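PDB 3K0Y: putative TOXIN related protein from Parabacteroides distasonis ATCC 8503, which is of unknown function, named as toxin-related, and pairs a NigD-like N-terminal OB domain with a C-terminal beta sandwich domain. Local coordinates for residues D10-N24 with Y46-I60. Sequence-based numbering, arbitrary orientation.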
ATOM      1  N   ASP A  10      18.761 -17.187   3.540  1.00 70.81           N
ATOM      2  CA  ASP A  10      19.715 -16.283   4.223  1.00 70.93           C
ATOM      3  C   ASP A  10      19.251 -14.845   4.008  1.00 70.44           C
ATOM      4  O   ASP A  10      18.873 -14.147   4.954  1.00 71.02           O
ATOM      5  CB  ASP A  10      21.137 -16.492   3.678  1.00 70.99           C
ATOM      6  CG  ASP A  10      22.198 -15.924   4.596  1.00 72.61           C
ATOM      7  OD1 ASP A  10      22.070 -16.118   5.824  1.00 76.13           O
ATOM      8  OD2 ASP A  10      23.165 -15.291   4.108  1.00 74.02           O
ATOM      9  N   ILE A  11      19.246 -14.434   2.743  1.00 69.44           N
ATOM     10  CA  ILE A  11      18.769 -13.121   2.329  1.00 68.14           C
ATOM     11  C   ILE A  11      17.275 -13.188   2.058  1.00 66.65           C
ATOM     12  O   ILE A  11      16.828 -14.031   1.298  1.00 66.02           O
ATOM     13  CB  ILE A  11      19.506 -12.668   1.060  1.00 68.23           C
ATOM     14  CG1 ILE A  11      20.892 -12.122   1.424  1.00 69.16           C
ATOM     15  CG2 ILE A  11      18.721 -11.610   0.327  1.00 68.73           C
ATOM     16  CD1 ILE A  11      21.668 -13.010   2.379  1.00 68.84           C
ATOM     17  N   TRP A  12      16.514 -12.286   2.684  1.00 65.12           N
ATOM     18  CA  TRP A  12      15.081 -12.149   2.449  1.00 63.58           C
ATOM     19  C   TRP A  12      14.750 -10.754   1.885  1.00 61.71           C
ATOM     20  O   TRP A  12      15.384  -9.756   2.238  1.00 61.30           O
ATOM     21  CB  TRP A  12      14.323 -12.350   3.754  1.00 64.00           C
ATOM     22  CG  TRP A  12      14.509 -13.691   4.382  1.00 67.92           C
ATOM     23  CD1 TRP A  12      15.199 -13.969   5.527  1.00 69.97           C
ATOM     24  CD2 TRP A  12      13.999 -14.947   3.909  1.00 72.01           C
ATOM     25  NE1 TRP A  12      15.155 -15.306   5.795  1.00 71.97           N
ATOM     26  CE2 TRP A  12      14.431 -15.939   4.816  1.00 72.99           C
ATOM     27  CE3 TRP A  12      13.236 -15.331   2.799  1.00 74.09           C
ATOM     28  CZ2 TRP A  12      14.121 -17.300   4.652  1.00 74.00           C
ATOM     29  CZ3 TRP A  12      12.921 -16.681   2.636  1.00 74.66           C
ATOM     30  CH2 TRP A  12      13.366 -17.648   3.561  1.00 74.69           C
ATOM     31  N   ILE A  13      13.758 -10.687   1.006  1.00 59.11           N
ATOM     32  CA  ILE A  13      13.232  -9.416   0.555  1.00 56.97           C
ATOM     33  C   ILE A  13      11.758  -9.418   0.836  1.00 54.80           C
ATOM     34  O   ILE A  13      11.072 -10.351   0.485  1.00 53.60           O
ATOM     35  CB  ILE A  13      13.523  -9.138  -0.920  1.00 57.23           C
ATOM     36  CG1 ILE A  13      15.013  -9.425  -1.217  1.00 57.31           C
ATOM     37  CG2 ILE A  13      13.217  -7.653  -1.226  1.00 56.70           C
ATOM     38  CD1 ILE A  13      15.542  -8.898  -2.571  1.00 54.34           C
ATOM     39  N   ALA A  14      11.281  -8.382   1.526  1.00 52.89           N
ATOM     40  CA  ALA A  14       9.870  -8.286   1.901  1.00 51.07           C
ATOM     41  C   ALA A  14       9.409  -6.829   2.121  1.00 50.01           C
ATOM     42  O   ALA A  14      10.231  -5.937   2.396  1.00 49.24           O
ATOM     43  CB  ALA A  14       9.616  -9.132   3.162  1.00 50.67           C
ATOM     44  N   VAL A  15       8.097  -6.604   1.989  1.00 48.27           N
ATOM     45  CA  VAL A  15       7.480  -5.351   2.344  1.00 48.45           C
ATOM     46  C   VAL A  15       7.240  -5.416   3.869  1.00 48.34           C
ATOM     47  O   VAL A  15       6.777  -6.451   4.374  1.00 50.29           O
ATOM     48  CB  VAL A  15       6.199  -5.070   1.490  1.00 48.82           C
ATOM     49  CG1 VAL A  15       5.461  -3.765   1.930  1.00 46.89           C
ATOM     50  CG2 VAL A  15       6.553  -5.000   0.013  1.00 46.60           C
ATOM     51  N   ALA A  16       7.651  -4.365   4.591  1.00 46.23           N
ATOM     52  CA  ALA A  16       7.503  -4.260   6.042  1.00 45.01           C
ATOM     53  C   ALA A  16       6.959  -2.898   6.421  1.00 44.49           C
ATOM     54  O   ALA A  16       7.226  -1.900   5.734  1.00 44.35           O
ATOM     55  CB  ALA A  16       8.853  -4.420   6.741  1.00 44.10           C
ATOM     56  N   THR A  17       6.293  -2.848   7.562  1.00 44.01           N
ATOM     57  CA  THR A  17       5.974  -1.589   8.199  1.00 43.98           C
ATOM     58  C   THR A  17       7.060  -1.193   9.196  1.00 44.73           C
ATOM     59  O   THR A  17       7.480  -1.982  10.020  1.00 44.04           O
ATOM     60  CB  THR A  17       4.621  -1.627   8.884  1.00 44.34           C
ATOM     61  OG1 THR A  17       3.649  -2.125   7.944  1.00 41.04           O
ATOM     62  CG2 THR A  17       4.228  -0.172   9.447  1.00 42.43           C
ATOM     63  N   VAL A  18       7.519   0.049   9.071  1.00 45.55           N
ATOM     64  CA  VAL A  18       8.479   0.627   9.963  1.00 46.45           C
ATOM     65  C   VAL A  18       7.758   1.092  11.228  1.00 47.88           C
ATOM     66  O   VAL A  18       6.823   1.889  11.170  1.00 48.39           O
ATOM     67  CB  VAL A  18       9.203   1.864   9.314  1.00 46.41           C
ATOM     68  CG1 VAL A  18      10.138   2.540  10.349  1.00 46.70           C
ATOM     69  CG2 VAL A  18      10.021   1.486   8.074  1.00 43.38           C
ATOM     70  N   VAL A  19       8.191   0.630  12.379  1.00 49.55           N
ATOM     71  CA  VAL A  19       7.592   1.145  13.612  1.00 51.82           C
ATOM     72  C   VAL A  19       8.634   1.848  14.465  1.00 52.26           C
ATOM     73  O   VAL A  19       9.458   1.186  15.067  1.00 52.70           O
ATOM     74  CB  VAL A  19       6.897   0.027  14.429  1.00 52.01           C
ATOM     75  CG1 VAL A  19       6.173   0.649  15.611  1.00 51.76           C
ATOM     76  CG2 VAL A  19       5.911  -0.765  13.532  1.00 52.53           C
ATOM     77  N   PRO A  20       8.609   3.193  14.506  1.00 54.24           N
ATOM     78  CA  PRO A  20       9.554   3.957  15.364  1.00 55.39           C
ATOM     79  C   PRO A  20       9.482   3.635  16.851  1.00 57.00           C
ATOM     80  O   PRO A  20       8.495   3.090  17.311  1.00 57.19           O
ATOM     81  CB  PRO A  20       9.121   5.407  15.147  1.00 54.60           C
ATOM     82  CG  PRO A  20       8.494   5.405  13.779  1.00 53.97           C
ATOM     83  CD  PRO A  20       7.768   4.104  13.701  1.00 54.09           C
ATOM     84  N   GLU A  21      10.523   4.004  17.593  1.00 59.61           N
ATOM     85  CA  GLU A  21      10.501   3.949  19.067  1.00 61.03           C
ATOM     86  C   GLU A  21      11.131   5.171  19.758  1.00 61.76           C
ATOM     87  O   GLU A  21      10.590   5.685  20.740  1.00 61.95           O
ATOM     88  CB  GLU A  21      11.219   2.696  19.536  1.00 61.46           C
ATOM     89  CG  GLU A  21      10.477   1.416  19.222  1.00 62.97           C
ATOM     90  CD  GLU A  21      11.301   0.210  19.564  1.00 65.17           C
ATOM     91  OE1 GLU A  21      12.511   0.236  19.236  1.00 66.39           O
ATOM     92  OE2 GLU A  21      10.751  -0.753  20.160  1.00 66.75           O
ATOM     93  N   GLY A  22      12.291   5.602  19.272  1.00 62.65           N
ATOM     94  CA  GLY A  22      12.959   6.794  19.786  1.00 63.16           C
ATOM     95  C   GLY A  22      14.192   7.128  18.955  1.00 63.99           C
ATOM     96  O   GLY A  22      14.912   6.223  18.511  1.00 64.80           O
ATOM     97  N   ASN A  23      14.443   8.428  18.764  1.00 64.24           N
ATOM     98  CA  ASN A  23      15.477   8.923  17.844  1.00 63.79           C
ATOM     99  C   ASN A  23      15.375   8.236  16.470  1.00 63.17           C
ATOM    100  O   ASN A  23      14.378   8.385  15.773  1.00 63.79           O
ATOM    101  CB  ASN A  23      16.879   8.754  18.457  1.00 64.12           C
ATOM    102  CG  ASN A  23      17.044   9.486  19.781  1.00 64.37           C
ATOM    103  OD1 ASN A  23      16.148   9.481  20.620  1.00 66.74           O
ATOM    104  ND2 ASN A  23      18.206  10.094  19.979  1.00 62.77           N
ATOM    105  N   ASN A  24      16.394   7.475  16.090  1.00 62.03           N
ATOM    106  CA  ASN A  24      16.395   6.762  14.828  1.00 61.14           C
ATOM    107  C   ASN A  24      16.225   5.264  15.037  1.00 59.06           C
ATOM    108  O   ASN A  24      16.593   4.486  14.153  1.00 59.23           O
ATOM    109  CB  ASN A  24      17.707   7.036  14.065  1.00 61.96           C
ATOM    110  CG  ASN A  24      17.802   8.467  13.531  1.00 65.13           C
ATOM    111  OD1 ASN A  24      16.856   9.276  13.649  1.00 70.76           O
ATOM    112  ND2 ASN A  24      18.947   8.788  12.938  1.00 66.99           N
ATOM    113  N   TYR A  46      19.078   6.072   8.726  1.00 45.62           N
ATOM    114  CA  TYR A  46      17.709   5.924   8.257  1.00 45.72           C
ATOM    115  C   TYR A  46      16.779   6.590   9.259  1.00 46.36           C
ATOM    116  O   TYR A  46      16.932   6.399  10.462  1.00 46.45           O
ATOM    117  CB  TYR A  46      17.367   4.414   8.149  1.00 45.39           C
ATOM    118  CG  TYR A  46      15.944   4.164   7.728  1.00 43.83           C
ATOM    119  CD1 TYR A  46      15.555   4.332   6.400  1.00 42.07           C
ATOM    120  CD2 TYR A  46      14.978   3.819   8.653  1.00 42.06           C
ATOM    121  CE1 TYR A  46      14.238   4.147   6.012  1.00 42.03           C
ATOM    122  CE2 TYR A  46      13.663   3.618   8.266  1.00 42.12           C
ATOM    123  CZ  TYR A  46      13.300   3.800   6.939  1.00 41.86           C
ATOM    124  OH  TYR A  46      11.988   3.584   6.535  1.00 43.44           O
ATOM    125  N   GLN A  47      15.815   7.344   8.771  1.00 47.10           N
ATOM    126  CA  GLN A  47      14.880   8.024   9.650  1.00 49.33           C
ATOM    127  C   GLN A  47      13.520   7.301   9.635  1.00 48.95           C
ATOM    128  O   GLN A  47      12.797   7.365   8.662  1.00 48.56           O
ATOM    129  CB  GLN A  47      14.737   9.496   9.254  1.00 50.66           C
ATOM    130  CG  GLN A  47      13.776  10.324  10.157  1.00 54.78           C
ATOM    131  CD  GLN A  47      14.266  10.491  11.617  1.00 59.63           C
ATOM    132  OE1 GLN A  47      13.524  10.170  12.562  1.00 62.32           O
ATOM    133  NE2 GLN A  47      15.509  10.980  11.803  1.00 60.54           N
ATOM    134  N   PRO A  48      13.218   6.552  10.700  1.00 48.25           N
ATOM    135  CA  PRO A  48      11.954   5.869  10.715  1.00 48.71           C
ATOM    136  C   PRO A  48      10.830   6.851  10.929  1.00 48.74           C
ATOM    137  O   PRO A  48      11.018   7.855  11.627  1.00 49.75           O
ATOM    138  CB  PRO A  48      12.091   4.879  11.875  1.00 48.94           C
ATOM    139  CG  PRO A  48      13.160   5.482  12.779  1.00 48.70           C
ATOM    140  CD  PRO A  48      14.017   6.332  11.914  1.00 47.85           C
ATOM    141  N   LYS A  49       9.714   6.605  10.256  1.00 49.05           N
ATOM    142  CA  LYS A  49       8.530   7.425  10.345  1.00 50.87           C
ATOM    143  C   LYS A  49       7.333   6.556  10.723  1.00 50.42           C
ATOM    144  O   LYS A  49       7.303   5.377  10.393  1.00 50.28           O
ATOM    145  CB  LYS A  49       8.241   8.114   9.012  1.00 51.75           C
ATOM    146  CG  LYS A  49       9.241   9.176   8.585  1.00 55.74           C
ATOM    147  CD  LYS A  49       9.233   9.279   7.026  1.00 61.05           C
ATOM    148  CE  LYS A  49      10.347  10.223   6.517  1.00 63.99           C
ATOM    149  NZ  LYS A  49      10.885   9.669   5.219  1.00 65.06           N
ATOM    150  N   PRO A  50       6.356   7.138  11.420  1.00 49.94           N
ATOM    151  CA  PRO A  50       5.157   6.356  11.727  1.00 50.25           C
ATOM    152  C   PRO A  50       4.397   6.020  10.448  1.00 49.85           C
ATOM    153  O   PRO A  50       4.354   6.827   9.535  1.00 49.65           O
ATOM    154  CB  PRO A  50       4.323   7.326  12.597  1.00 49.75           C
ATOM    155  CG  PRO A  50       4.710   8.680  12.043  1.00 49.61           C
ATOM    156  CD  PRO A  50       6.205   8.557  11.815  1.00 49.94           C
ATOM    157  N   ASN A  51       3.848   4.824  10.368  1.00 50.40           N
ATOM    158  CA  ASN A  51       2.934   4.459   9.271  1.00 50.62           C
ATOM    159  C   ASN A  51       3.534   4.525   7.854  1.00 49.58           C
ATOM    160  O   ASN A  51       2.942   5.065   6.924  1.00 50.30           O
ATOM    161  CB  ASN A  51       1.684   5.319   9.408  1.00 51.57           C
ATOM    162  CG  ASN A  51       1.134   5.286  10.825  1.00 52.66           C
ATOM    163  OD1 ASN A  51       1.167   6.291  11.534  1.00 58.28           O
ATOM    164  ND2 ASN A  51       0.703   4.116  11.262  1.00 51.96           N
ATOM    165  N   GLN A  52       4.741   3.981   7.719  1.00 47.82           N
ATOM    166  CA  GLN A  52       5.507   4.043   6.485  1.00 45.56           C
ATOM    167  C   GLN A  52       5.868   2.610   6.167  1.00 44.72           C
ATOM    168  O   GLN A  52       6.310   1.887   7.062  1.00 44.28           O
ATOM    169  CB  GLN A  52       6.778   4.860   6.730  1.00 45.94           C
ATOM    170  CG  GLN A  52       7.770   4.861   5.644  1.00 44.79           C
ATOM    171  CD  GLN A  52       7.295   5.588   4.412  1.00 45.37           C
ATOM    172  OE1 GLN A  52       6.998   6.756   4.464  1.00 45.00           O
ATOM    173  NE2 GLN A  52       7.273   4.898   3.286  1.00 43.39           N
ATOM    174  N   ARG A  53       5.665   2.187   4.929  1.00 42.13           N
ATOM    175  CA  ARG A  53       6.131   0.847   4.525  1.00 41.90           C
ATOM    176  C   ARG A  53       7.424   0.983   3.749  1.00 41.16           C
ATOM    177  O   ARG A  53       7.726   2.065   3.219  1.00 41.86           O
ATOM    178  CB  ARG A  53       5.087   0.152   3.677  1.00 40.64           C
ATOM    179  CG  ARG A  53       3.736   0.064   4.331  1.00 41.42           C
ATOM    180  CD  ARG A  53       3.072  -1.301   4.031  1.00 37.92           C
ATOM    181  NE  ARG A  53       3.489  -2.281   5.023  1.00 42.60           N
ATOM    182  CZ  ARG A  53       3.335  -3.599   4.886  1.00 40.25           C
ATOM    183  NH1 ARG A  53       2.801  -4.106   3.778  1.00 39.66           N
ATOM    184  NH2 ARG A  53       3.700  -4.387   5.859  1.00 41.32           N
ATOM    185  N   ALA A  54       8.162  -0.109   3.665  1.00 40.80           N
ATOM    186  CA  ALA A  54       9.449  -0.131   2.986  1.00 41.53           C
ATOM    187  C   ALA A  54       9.694  -1.517   2.402  1.00 41.43           C
ATOM    188  O   ALA A  54       9.165  -2.500   2.899  1.00 42.58           O
ATOM    189  CB  ALA A  54      10.587   0.244   3.923  1.00 40.34           C
ATOM    190  N   LEU A  55      10.428  -1.552   1.309  1.00 41.56           N
ATOM    191  CA  LEU A  55      10.998  -2.773   0.790  1.00 43.60           C
ATOM    192  C   LEU A  55      12.341  -2.985   1.510  1.00 43.20           C
ATOM    193  O   LEU A  55      13.252  -2.145   1.417  1.00 43.94           O
ATOM    194  CB  LEU A  55      11.178  -2.648  -0.732  1.00 43.89           C
ATOM    195  CG  LEU A  55      11.517  -3.936  -1.488  1.00 47.00           C
ATOM    196  CD1 LEU A  55      10.394  -4.970  -1.382  1.00 47.18           C
ATOM    197  CD2 LEU A  55      11.837  -3.568  -2.970  1.00 48.99           C
ATOM    198  N   VAL A  56      12.443  -4.084   2.240  1.00 43.75           N
ATOM    199  CA  VAL A  56      13.580  -4.372   3.086  1.00 44.82           C
ATOM    200  C   VAL A  56      14.331  -5.641   2.660  1.00 45.73           C
ATOM    201  O   VAL A  56      13.730  -6.694   2.518  1.00 45.82           O
ATOM    202  CB  VAL A  56      13.153  -4.536   4.561  1.00 45.03           C
ATOM    203  CG1 VAL A  56      14.372  -4.753   5.432  1.00 44.91           C
ATOM    204  CG2 VAL A  56      12.332  -3.286   5.056  1.00 43.55           C
ATOM    205  N   ASN A  57      15.650  -5.516   2.492  1.00 46.30           N
ATOM    206  CA  ASN A  57      16.556  -6.627   2.238  1.00 47.47           C
ATOM    207  C   ASN A  57      17.258  -6.887   3.572  1.00 48.81           C
ATOM    208  O   ASN A  57      17.950  -6.005   4.097  1.00 48.74           O
ATOM    209  CB  ASN A  57      17.555  -6.239   1.162  1.00 47.59           C
ATOM    210  CG  ASN A  57      18.519  -7.407   0.761  1.00 50.62           C
ATOM    211  OD1 ASN A  57      18.838  -8.304   1.554  1.00 50.72           O
ATOM    212  ND2 ASN A  57      18.961  -7.377  -0.488  1.00 50.92           N
ATOM    213  N   PHE A  58      17.004  -8.052   4.162  1.00 50.01           N
ATOM    214  CA  PHE A  58      17.494  -8.352   5.492  1.00 51.60           C
ATOM    215  C   PHE A  58      18.032  -9.798   5.595  1.00 52.98           C
ATOM    216  O   PHE A  58      17.671 -10.686   4.810  1.00 52.60           O
ATOM    217  CB  PHE A  58      16.409  -8.078   6.555  1.00 51.48           C
ATOM    218  CG  PHE A  58      15.189  -8.960   6.440  1.00 53.10           C
ATOM    219  CD1 PHE A  58      14.139  -8.615   5.596  1.00 53.31           C
ATOM    220  CD2 PHE A  58      15.093 -10.152   7.165  1.00 55.26           C
ATOM    221  CE1 PHE A  58      13.028  -9.428   5.473  1.00 54.05           C
ATOM    222  CE2 PHE A  58      13.961 -10.964   7.047  1.00 55.26           C
ATOM    223  CZ  PHE A  58      12.925 -10.587   6.198  1.00 54.02           C
ATOM    224  N   THR A  59      18.905  -9.991   6.572  1.00 54.19           N
ATOM    225  CA  THR A  59      19.506 -11.282   6.889  1.00 55.05           C
ATOM    226  C   THR A  59      19.166 -11.597   8.341  1.00 56.31           C
ATOM    227  O   THR A  59      19.399 -10.782   9.232  1.00 55.77           O
ATOM    228  CB  THR A  59      21.017 -11.212   6.727  1.00 55.20           C
ATOM    229  OG1 THR A  59      21.339 -10.858   5.374  1.00 54.85           O
ATOM    230  CG2 THR A  59      21.699 -12.565   7.098  1.00 56.16           C
ATOM    231  N   ILE A  60      18.599 -12.775   8.571  1.00 58.13           N
ATOM    232  CA  ILE A  60      18.210 -13.204   9.910  1.00 59.70           C
ATOM    233  C   ILE A  60      19.459 -13.566  10.710  1.00 60.51           C
ATOM    234  O   ILE A  60      20.280 -14.323  10.224  1.00 60.60           O
ATOM    235  CB  ILE A  60      17.302 -14.443   9.832  1.00 60.12           C
ATOM    236  CG1 ILE A  60      15.923 -14.058   9.271  1.00 60.86           C
ATOM    237  CG2 ILE A  60      17.225 -15.146  11.207  1.00 59.93           C
ATOM    238  CD1 ILE A  60      14.836 -13.801  10.316  1.00 62.75           C
TER
HETATM  239  O   HOH W   1       4.305   2.521  12.257  1.00 50.85           O
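Arg53 reaches across to Thr17 in the antiparallel pair of strands 11-22 and 52-62, part of the curled sheet of a NigD-like OB domain. Arg53 NE donates to Thr17 OG1 (2.9 Å), which is tilted 21° from the guanidinium plane, and Arg53 NH2 adds a weak bond to the same oxygen. Bends at chi2 and chi3 bring the guanidinium to strand 11-22, where Val15 CG1 sits over one face, 3.3 Å from Arg53 NH1. Beyond the pair, Asp117 is hydrogen-bonded to Thr17 OG1, while Asp31 makes a salt bridge to Arg53 NH2 and Asn121 accepts from NH1, so Asp31 probably offsets the charge of the buried arginine. The backbones zip together through two-way hydrogen bonds at Trp12-Phe58, Ala14-Val56 and Ala16-Ala54; Val18 N adds a nearly straight bond to Gln52 O (3.0 Å). Next to this bond a water accepts from Asn51 N and donates to Val18 O.

The side chains of Trp12, Ala14, Ala16 and Val18 share one sheet face with Val56 and Phe58. Phe58 takes chi1 64°, between its own N and carbonyl carbon, which lays the ring beneath Trp12 CB: a CH-pi contact 3.6 Å from CB to the ring centroid. Ala14 CB meets the ring edge, and Ile60 CG1 lies at the edge of the indole. On the other face, Leu55 CD1 touches Ile13 CG2 and Val15 CG2. Toward the loop, Val18 spreads its methyls between two partners: CG2 approaches Tyr46 OH, itself hydrogen-bonded to Asn83, and CG1 presses tightly on Pro48 CB at 3.4 Å.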